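Long-range contacts in siderophore enterobactin esterase (Emericella nidulans, PDB 6GUO), which hydrolyses the bacterial siderophore enterobactin into N-(2,3-dihydroxybenzoyl)-L-serine units so that iron can be released inside the fungal cell: residues A[15-20]-A[35-40]; A[185-190]-A[220-225]; A[228-233]-A[254-259]. All coordinates share one frame; numbering follows the deposited sequence.

In the fold
Contact 2 is the core contact. It pairs two parallel strands in the middle of the chain, and all its touching residues are buried. Contact 1 belongs to the same sheet but lies at its outer hairpin, beside the second subunit; its strands are antiparallel, with three backbone hydrogen bonds and one from the Asn17 side-chain amide. Contact 3 is outside the sheet. There a loop meets the start of helix 254-268 mainly through polar side chains, backbone N-H groups and water. Contacts 2 and 3 touch: Ser189 meets Glu228, and Phe224 packs on Asn255. Contact 1 stands apart, with its nearest atoms about 25 Å from those of contact 3, across the chain's centre.

Contact 1 (A[15-20]-A[35-40]); sequences ARNMAA and VSWPLT
Asn17 reaches Trp37 and Pro38 through its backbone and its amide. Its carbonyl O accepts from Trp37 N at 3.1 Å, and takes a second, weak bond from Arg72. ND2 gives one hydrogen to Pro38 O at 2.9 Å. That oxygen lies in the Asn17 amide plane, but the donor stands above the plane of the Pro38 carbonyl. ND2 also bonds to Trp41 O, and the two bonds fix the amide's turn.

The planes of the Asn17 amide and the Trp37 indole are 19° apart, while the side chains cross at about a right angle. Asn17 CB sits over the five-membered ring, 3.6 Å from its centroid, as a CH-pi contact. Trp37 CG lies between its backbone N and carbonyl carbon (chi1 54°), which sets the indole face against Asn17 O as well as CB. NE1 is satisfied by Ser42 O.

Ala19 and Val35 form an antiparallel hydrogen-bonded pair. Ala19 N donates to Val35 O at 2.9 Å. Val35 N donates to Ala19 O at 2.8 Å. A water links Arg16 NE to Leu39 O. Ser36 OG turns to Thr68.

The contact closes the open end of the hairpin of strands 18-24 and 31-36. Helix 60-77 packs against it and Arg72 bonds to the carbonyls of Arg16 and Trp37. Ser36 is backbone hydrogen-bonded to Val86 of strand 83-90, while Ala20 pairs with an antiparallel strand of the second subunit.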
# COMPACT_ATOMS: atom_id res chain seq x y z
N ALA A 15 5.03 14.27 -1.83
CA ALA A 15 5.84 13.86 -2.99
C ALA A 15 7.31 14.31 -2.86
O ALA A 15 7.91 14.80 -3.82
CB ALA A 15 5.22 14.38 -4.27
N ARG A 16 7.87 14.08 -1.68
CA ARG A 16 9.20 14.53 -1.31
C ARG A 16 10.23 13.49 -1.72
O ARG A 16 9.93 12.30 -1.72
CB ARG A 16 9.24 14.70 0.21
CG ARG A 16 10.37 15.56 0.73
CD ARG A 16 10.12 15.95 2.17
NE ARG A 16 11.06 16.98 2.59
CZ ARG A 16 10.96 18.28 2.29
NH1 ARG A 16 11.90 19.12 2.73
NH2 ARG A 16 9.94 18.75 1.57
N ASN A 17 11.43 13.95 -2.07
CA ASN A 17 12.55 13.07 -2.41
C ASN A 17 12.14 12.01 -3.43
O ASN A 17 12.30 10.81 -3.22
CB ASN A 17 13.14 12.41 -1.14
CG ASN A 17 13.91 13.39 -0.28
OD1 ASN A 17 13.86 14.61 -0.49
ND2 ASN A 17 14.64 12.86 0.71
N MET A 18 11.56 12.49 -4.52
CA MET A 18 11.32 11.66 -5.69
C MET A 18 11.56 12.46 -6.96
O MET A 18 11.46 13.69 -6.96
CB MET A 18 9.93 11.01 -5.66
CG MET A 18 8.77 11.93 -5.38
SD MET A 18 7.19 11.05 -5.27
CE MET A 18 7.34 10.11 -3.75
N ALA A 19 11.91 11.74 -8.01
CA ALA A 19 12.22 12.32 -9.31
C ALA A 19 11.84 11.32 -10.37
O ALA A 19 11.69 10.13 -10.09
CB ALA A 19 13.70 12.65 -9.40
N ALA A 20 11.67 11.82 -11.59
CA ALA A 20 11.30 10.98 -12.72
C ALA A 20 12.10 11.38 -13.96
O ALA A 20 12.51 12.53 -14.10
CB ALA A 20 9.81 11.07 -12.99
N VAL A 35 11.95 7.40 -9.33
CA VAL A 35 12.93 7.08 -8.30
C VAL A 35 12.59 7.83 -7.02
O VAL A 35 12.34 9.03 -7.05
CB VAL A 35 14.36 7.44 -8.75
CG1 VAL A 35 15.38 7.03 -7.70
CG2 VAL A 35 14.68 6.78 -10.09
N SER A 36 12.60 7.13 -5.88
CA SER A 36 12.47 7.77 -4.58
C SER A 36 13.59 7.32 -3.66
O SER A 36 14.14 6.23 -3.83
CB SER A 36 11.12 7.46 -3.93
OG SER A 36 11.01 6.10 -3.56
N TRP A 37 13.89 8.16 -2.68
CA TRP A 37 14.97 7.89 -1.74
C TRP A 37 14.57 8.31 -0.33
O TRP A 37 13.60 9.04 -0.15
CB TRP A 37 16.27 8.56 -2.21
CG TRP A 37 16.18 10.02 -2.48
CD1 TRP A 37 16.52 11.02 -1.63
CD2 TRP A 37 15.77 10.64 -3.70
NE1 TRP A 37 16.33 12.24 -2.23
CE2 TRP A 37 15.86 12.03 -3.50
CE3 TRP A 37 15.31 10.16 -4.93
CZ2 TRP A 37 15.52 12.95 -4.49
CZ3 TRP A 37 14.97 11.07 -5.91
CH2 TRP A 37 15.08 12.46 -5.69
N PRO A 38 15.31 7.83 0.69
CA PRO A 38 14.89 8.08 2.08
C PRO A 38 14.74 9.55 2.46
O PRO A 38 15.48 10.40 1.96
CB PRO A 38 16.00 7.43 2.90
CG PRO A 38 16.48 6.31 2.05
CD PRO A 38 16.40 6.84 0.64
N LEU A 39 13.81 9.81 3.36
CA LEU A 39 13.48 11.17 3.78
C LEU A 39 14.57 11.85 4.60
O LEU A 39 14.59 13.08 4.68
CB LEU A 39 12.17 11.17 4.57
CG LEU A 39 10.92 10.80 3.78
CD1 LEU A 39 9.72 10.79 4.71
CD2 LEU A 39 10.68 11.76 2.62
N THR A 40 15.47 11.08 5.21
CA THR A 40 16.62 11.64 5.92
C THR A 40 17.71 12.18 4.98
O THR A 40 18.59 12.91 5.42
CB THR A 40 17.26 10.62 6.89
OG1 THR A 40 17.48 9.38 6.21
CG2 THR A 40 16.33 10.37 8.07
O HOH W 1 12.91 14.93 3.17

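Contact 2 (A[185-190]-A[220-225]); sequences YLAASP and LRLSFG
The small CB of Ala187 is met by one methyl from each of two leucines of the next strand. Leu220 CD1 comes to 4.1 Å from Ala187 CB, and Leu222 CD2 approaches the same CB to 4.0 Å. Each methyl has a second neighbour. Leu220 CD1 also rests on Tyr185 CB at 4.0 Å, and Leu222 CD2 meets Pro190 CG at 3.9 Å. The Pro190 ring and the Leu222 side chain cross at about a right angle. With chi1 at 174°, CG of Leu220 stands opposite its own N, and CD1 is carried toward strand 185-188. The phenol of Tyr185 leads away from the contact, and its OH is held by Pro179 O.

These are neighbouring parallel strands in the central sheet of an alpha/beta-hydrolase. The axes of strands 185-188 and 220-225 approach to 4.8 Å, with 9° between their directions. The backbone bonds run from Arg221 N to Tyr185 O, Ala187 N to Arg221 O, Ser223 N to Ala187 O and Ser189 N to Ser223 O. In this fold the acid of the triad commonly follows the strand in this position of the sheet. Glu228, which bonds to His284, is a likely candidate. Ser189 OG bonds to Glu228 and so helps to place it.

The other face carries Leu186, Ala188, Arg221 and Ser223. Leu186 CD2 lies over Arg221 CB at 3.7 Å. Beyond that point the Arg221 chain runs on, extended, to a salt bridge with Glu275. Small groups meet further along: Ser223 OG is 3.6 Å from Ala188 CB. A water spans from this hydroxyl to Ser189 OG. Phe162 of strand 156-164 packs on Leu186 and Ala188, while helix 254-268 lies against the face of Leu220 and Pro190.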
# COMPACT_ATOMS: atom_id res chain seq x y z
N TYR A 185 14.17 -11.79 -5.32
CA TYR A 185 13.09 -11.77 -6.31
C TYR A 185 11.78 -11.88 -5.57
O TYR A 185 11.60 -12.77 -4.73
CB TYR A 185 13.25 -12.91 -7.30
CG TYR A 185 14.57 -12.86 -8.03
CD1 TYR A 185 14.65 -12.32 -9.31
CD2 TYR A 185 15.73 -13.34 -7.44
CE1 TYR A 185 15.87 -12.26 -9.98
CE2 TYR A 185 16.95 -13.28 -8.10
CZ TYR A 185 17.01 -12.74 -9.37
OH TYR A 185 18.21 -12.68 -10.02
N LEU A 186 10.87 -10.97 -5.88
CA LEU A 186 9.56 -10.92 -5.25
C LEU A 186 8.56 -11.09 -6.38
O LEU A 186 8.30 -10.16 -7.14
CB LEU A 186 9.39 -9.60 -4.51
CG LEU A 186 10.49 -9.26 -3.49
CD1 LEU A 186 10.36 -7.82 -3.04
CD2 LEU A 186 10.42 -10.20 -2.29
N ALA A 187 8.05 -12.31 -6.51
CA ALA A 187 7.13 -12.68 -7.58
C ALA A 187 5.72 -12.81 -6.99
O ALA A 187 5.38 -13.83 -6.39
CB ALA A 187 7.56 -13.99 -8.22
N ALA A 188 4.92 -11.76 -7.18
CA ALA A 188 3.57 -11.68 -6.62
C ALA A 188 2.55 -12.11 -7.67
O ALA A 188 2.53 -11.58 -8.78
CB ALA A 188 3.30 -10.27 -6.15
N SER A 189 1.71 -13.09 -7.32
CA SER A 189 0.72 -13.66 -8.23
C SER A 189 1.29 -13.91 -9.63
O SER A 189 0.72 -13.47 -10.61
CB SER A 189 -0.49 -12.72 -8.32
OG SER A 189 -0.97 -12.41 -7.02
N PRO A 190 2.43 -14.61 -9.71
CA PRO A 190 3.09 -14.74 -11.01
C PRO A 190 2.24 -15.53 -12.00
O PRO A 190 1.62 -16.52 -11.61
CB PRO A 190 4.37 -15.50 -10.68
CG PRO A 190 4.01 -16.30 -9.47
CD PRO A 190 3.12 -15.38 -8.68
N LEU A 220 13.90 -15.93 -3.04
CA LEU A 220 12.60 -15.76 -3.71
C LEU A 220 11.46 -15.71 -2.69
O LEU A 220 11.40 -16.54 -1.78
CB LEU A 220 12.34 -16.91 -4.69
CG LEU A 220 10.97 -16.99 -5.37
CD1 LEU A 220 10.70 -15.77 -6.25
CD2 LEU A 220 10.83 -18.27 -6.18
N ARG A 221 10.55 -14.76 -2.88
CA ARG A 221 9.27 -14.75 -2.18
C ARG A 221 8.16 -14.85 -3.21
O ARG A 221 8.04 -13.98 -4.07
CB ARG A 221 9.08 -13.49 -1.34
CG ARG A 221 7.86 -13.57 -0.42
CD ARG A 221 7.75 -12.37 0.49
NE ARG A 221 6.80 -12.58 1.60
CZ ARG A 221 5.57 -12.05 1.71
NH1 ARG A 221 4.84 -12.34 2.78
NH2 ARG A 221 5.07 -11.25 0.78
N LEU A 222 7.37 -15.92 -3.11
CA LEU A 222 6.17 -16.11 -3.92
C LEU A 222 4.97 -15.69 -3.12
O LEU A 222 4.95 -15.85 -1.90
CB LEU A 222 6.01 -17.58 -4.31
CG LEU A 222 6.99 -18.06 -5.38
CD1 LEU A 222 7.14 -19.57 -5.33
CD2 LEU A 222 6.54 -17.60 -6.76
N SER A 223 3.95 -15.16 -3.79
CA SER A 223 2.69 -14.85 -3.11
C SER A 223 1.50 -14.91 -4.05
O SER A 223 1.65 -14.85 -5.27
CB SER A 223 2.77 -13.48 -2.43
OG SER A 223 2.81 -12.43 -3.37
N PHE A 224 0.32 -15.05 -3.46
CA PHE A 224 -0.93 -15.02 -4.20
C PHE A 224 -2.07 -14.74 -3.24
O PHE A 224 -1.93 -14.92 -2.03
CB PHE A 224 -1.16 -16.34 -4.96
CG PHE A 224 -1.23 -17.56 -4.08
CD1 PHE A 224 -2.46 -18.03 -3.60
CD2 PHE A 224 -0.07 -18.25 -3.73
CE1 PHE A 224 -2.52 -19.15 -2.79
CE2 PHE A 224 -0.13 -19.38 -2.92
CZ PHE A 224 -1.36 -19.83 -2.45
N GLY A 225 -3.19 -14.27 -3.78
CA GLY A 225 -4.41 -14.11 -3.00
C GLY A 225 -5.23 -15.39 -3.03
O GLY A 225 -5.31 -16.03 -4.08
O HOH W 2 0.43 -11.75 -4.74

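Contact 3 (A[228-233]-A[254-259]); sequences EQYPVR and MNDNCE
Gln229 grips Asp256 with both ends of its amide. OE1 accepts from Asp256 N at 2.9 Å, with the N-H in the carbonyl plane. NE2 gives a nearly straight bond (169°) to Asp256 OD2 at 2.9 Å, arriving from above the carboxylate plane. The two flat groups are 84° apart. CG of Gln229 lies anti to the backbone N (chi1 -167°), and the chain runs on extended to the first turn of helix 254-268.

Gln229 N donates to Asn255 OD1 at 3.0 Å from above the amide plane, and Asn255 ND2 turns to Ser226 O. Waters extend this network. One joins Glu228 O to Met254 N, another joins Tyr230 OH to Asp256 OD1.

Packing is lighter. Asn255 ND2 lies at the edge of the Tyr230 ring, 3.8 Å from CD2. Met254 CG packs 3.5 Å from Glu228 OE1. The hydrogen bonds of this carboxylate go elsewhere; that from OE1 to His284 ND1 is consistent with an acid-histidine pair of a catalytic triad.

The chemistry implies a fixed amide flip for Gln229, because OE1 faces the N-H of Asp256 and NE2 faces its carboxylate. The helix start probably favours the negative charge on Asp256.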
# COMPACT_ATOMS: atom_id res chain seq x y z
N GLU A 228 -7.79 -15.94 -5.90
CA GLU A 228 -7.36 -15.94 -7.30
C GLU A 228 -7.80 -17.20 -8.04
O GLU A 228 -8.38 -17.11 -9.13
CB GLU A 228 -5.85 -15.71 -7.41
CG GLU A 228 -5.46 -14.30 -6.97
CD GLU A 228 -4.06 -13.93 -7.39
OE1 GLU A 228 -3.83 -13.82 -8.61
OE2 GLU A 228 -3.21 -13.74 -6.50
N GLN A 229 -7.57 -18.37 -7.45
CA GLN A 229 -8.08 -19.64 -8.00
C GLN A 229 -9.53 -19.94 -7.57
O GLN A 229 -10.22 -20.70 -8.25
CB GLN A 229 -7.17 -20.79 -7.60
CG GLN A 229 -7.43 -22.09 -8.36
CD GLN A 229 -6.39 -23.16 -8.07
OE1 GLN A 229 -5.21 -22.86 -7.90
NE2 GLN A 229 -6.83 -24.41 -8.02
N TYR A 230 -9.97 -19.36 -6.46
CA TYR A 230 -11.29 -19.62 -5.89
C TYR A 230 -12.08 -18.32 -5.73
O TYR A 230 -12.27 -17.83 -4.61
CB TYR A 230 -11.13 -20.34 -4.55
CG TYR A 230 -10.38 -21.65 -4.69
CD1 TYR A 230 -11.03 -22.80 -5.14
CD2 TYR A 230 -9.02 -21.73 -4.40
CE1 TYR A 230 -10.35 -24.00 -5.28
CE2 TYR A 230 -8.33 -22.93 -4.53
CZ TYR A 230 -9.00 -24.06 -4.98
OH TYR A 230 -8.31 -25.24 -5.11
N PRO A 231 -12.56 -17.76 -6.85
CA PRO A 231 -13.23 -16.46 -6.79
C PRO A 231 -14.55 -16.47 -6.02
O PRO A 231 -15.22 -17.50 -5.94
CB PRO A 231 -13.45 -16.08 -8.26
CG PRO A 231 -13.28 -17.33 -9.03
CD PRO A 231 -12.37 -18.21 -8.24
N VAL A 232 -14.87 -15.32 -5.44
CA VAL A 232 -16.07 -15.11 -4.65
C VAL A 232 -16.89 -14.05 -5.36
O VAL A 232 -16.37 -12.99 -5.73
CB VAL A 232 -15.71 -14.64 -3.22
CG1 VAL A 232 -16.97 -14.28 -2.42
CG2 VAL A 232 -14.91 -15.72 -2.50
N ARG A 233 -18.19 -14.31 -5.53
CA ARG A 233 -19.05 -13.40 -6.24
C ARG A 233 -19.18 -12.09 -5.47
O ARG A 233 -19.45 -12.10 -4.27
CB ARG A 233 -20.43 -14.00 -6.47
CG ARG A 233 -21.30 -13.14 -7.36
CD ARG A 233 -22.46 -13.92 -7.93
NE ARG A 233 -23.27 -13.09 -8.80
CZ ARG A 233 -24.45 -13.44 -9.31
NH1 ARG A 233 -24.98 -14.63 -9.05
NH2 ARG A 233 -25.10 -12.59 -10.10
N MET A 254 -3.83 -20.20 -10.17
CA MET A 254 -2.81 -19.37 -9.51
C MET A 254 -2.29 -20.00 -8.22
O MET A 254 -1.07 -20.12 -8.03
CB MET A 254 -3.37 -17.98 -9.22
CG MET A 254 -2.39 -17.00 -8.58
SD MET A 254 -0.92 -16.68 -9.57
CE MET A 254 -1.62 -15.83 -10.99
N ASN A 255 -3.21 -20.41 -7.34
CA ASN A 255 -2.87 -20.89 -6.00
C ASN A 255 -2.05 -22.18 -6.06
O ASN A 255 -0.99 -22.28 -5.44
CB ASN A 255 -4.13 -21.16 -5.15
CG ASN A 255 -5.03 -19.94 -4.99
OD1 ASN A 255 -5.09 -19.06 -5.85
ND2 ASN A 255 -5.77 -19.91 -3.89
N ASP A 256 -2.54 -23.16 -6.81
CA ASP A 256 -1.84 -24.45 -6.94
C ASP A 256 -0.52 -24.35 -7.71
O ASP A 256 0.46 -24.99 -7.33
CB ASP A 256 -2.75 -25.53 -7.56
CG ASP A 256 -3.90 -25.95 -6.63
OD1 ASP A 256 -3.78 -25.83 -5.39
OD2 ASP A 256 -4.93 -26.42 -7.15
N ASN A 257 -0.48 -23.55 -8.78
CA ASN A 257 0.77 -23.34 -9.52
C ASN A 257 1.86 -22.73 -8.62
O ASN A 257 3.01 -23.19 -8.66
CB ASN A 257 0.57 -22.46 -10.77
CG ASN A 257 -0.09 -23.19 -11.93
OD1 ASN A 257 -0.25 -24.41 -11.91
ND2 ASN A 257 -0.48 -22.44 -12.96
N CYS A 258 1.50 -21.73 -7.82
CA CYS A 258 2.44 -21.12 -6.88
C CYS A 258 2.95 -22.10 -5.83
O CYS A 258 4.16 -22.20 -5.61
CB CYS A 258 1.82 -19.93 -6.15
SG CYS A 258 1.72 -18.45 -7.15
N GLU A 259 2.02 -22.81 -5.19
CA GLU A 259 2.37 -23.77 -4.14
C GLU A 259 3.25 -24.91 -4.68
O GLU A 259 4.20 -25.33 -4.02
CB GLU A 259 1.11 -24.35 -3.47
CG GLU A 259 0.38 -23.39 -2.54
CD GLU A 259 1.11 -23.13 -1.21
OE1 GLU A 259 0.72 -22.18 -0.51
OE2 GLU A 259 2.06 -23.86 -0.87
O HOH W 3 -6.34 -18.75 -10.79
O HOH W 4 -5.92 -25.19 -3.87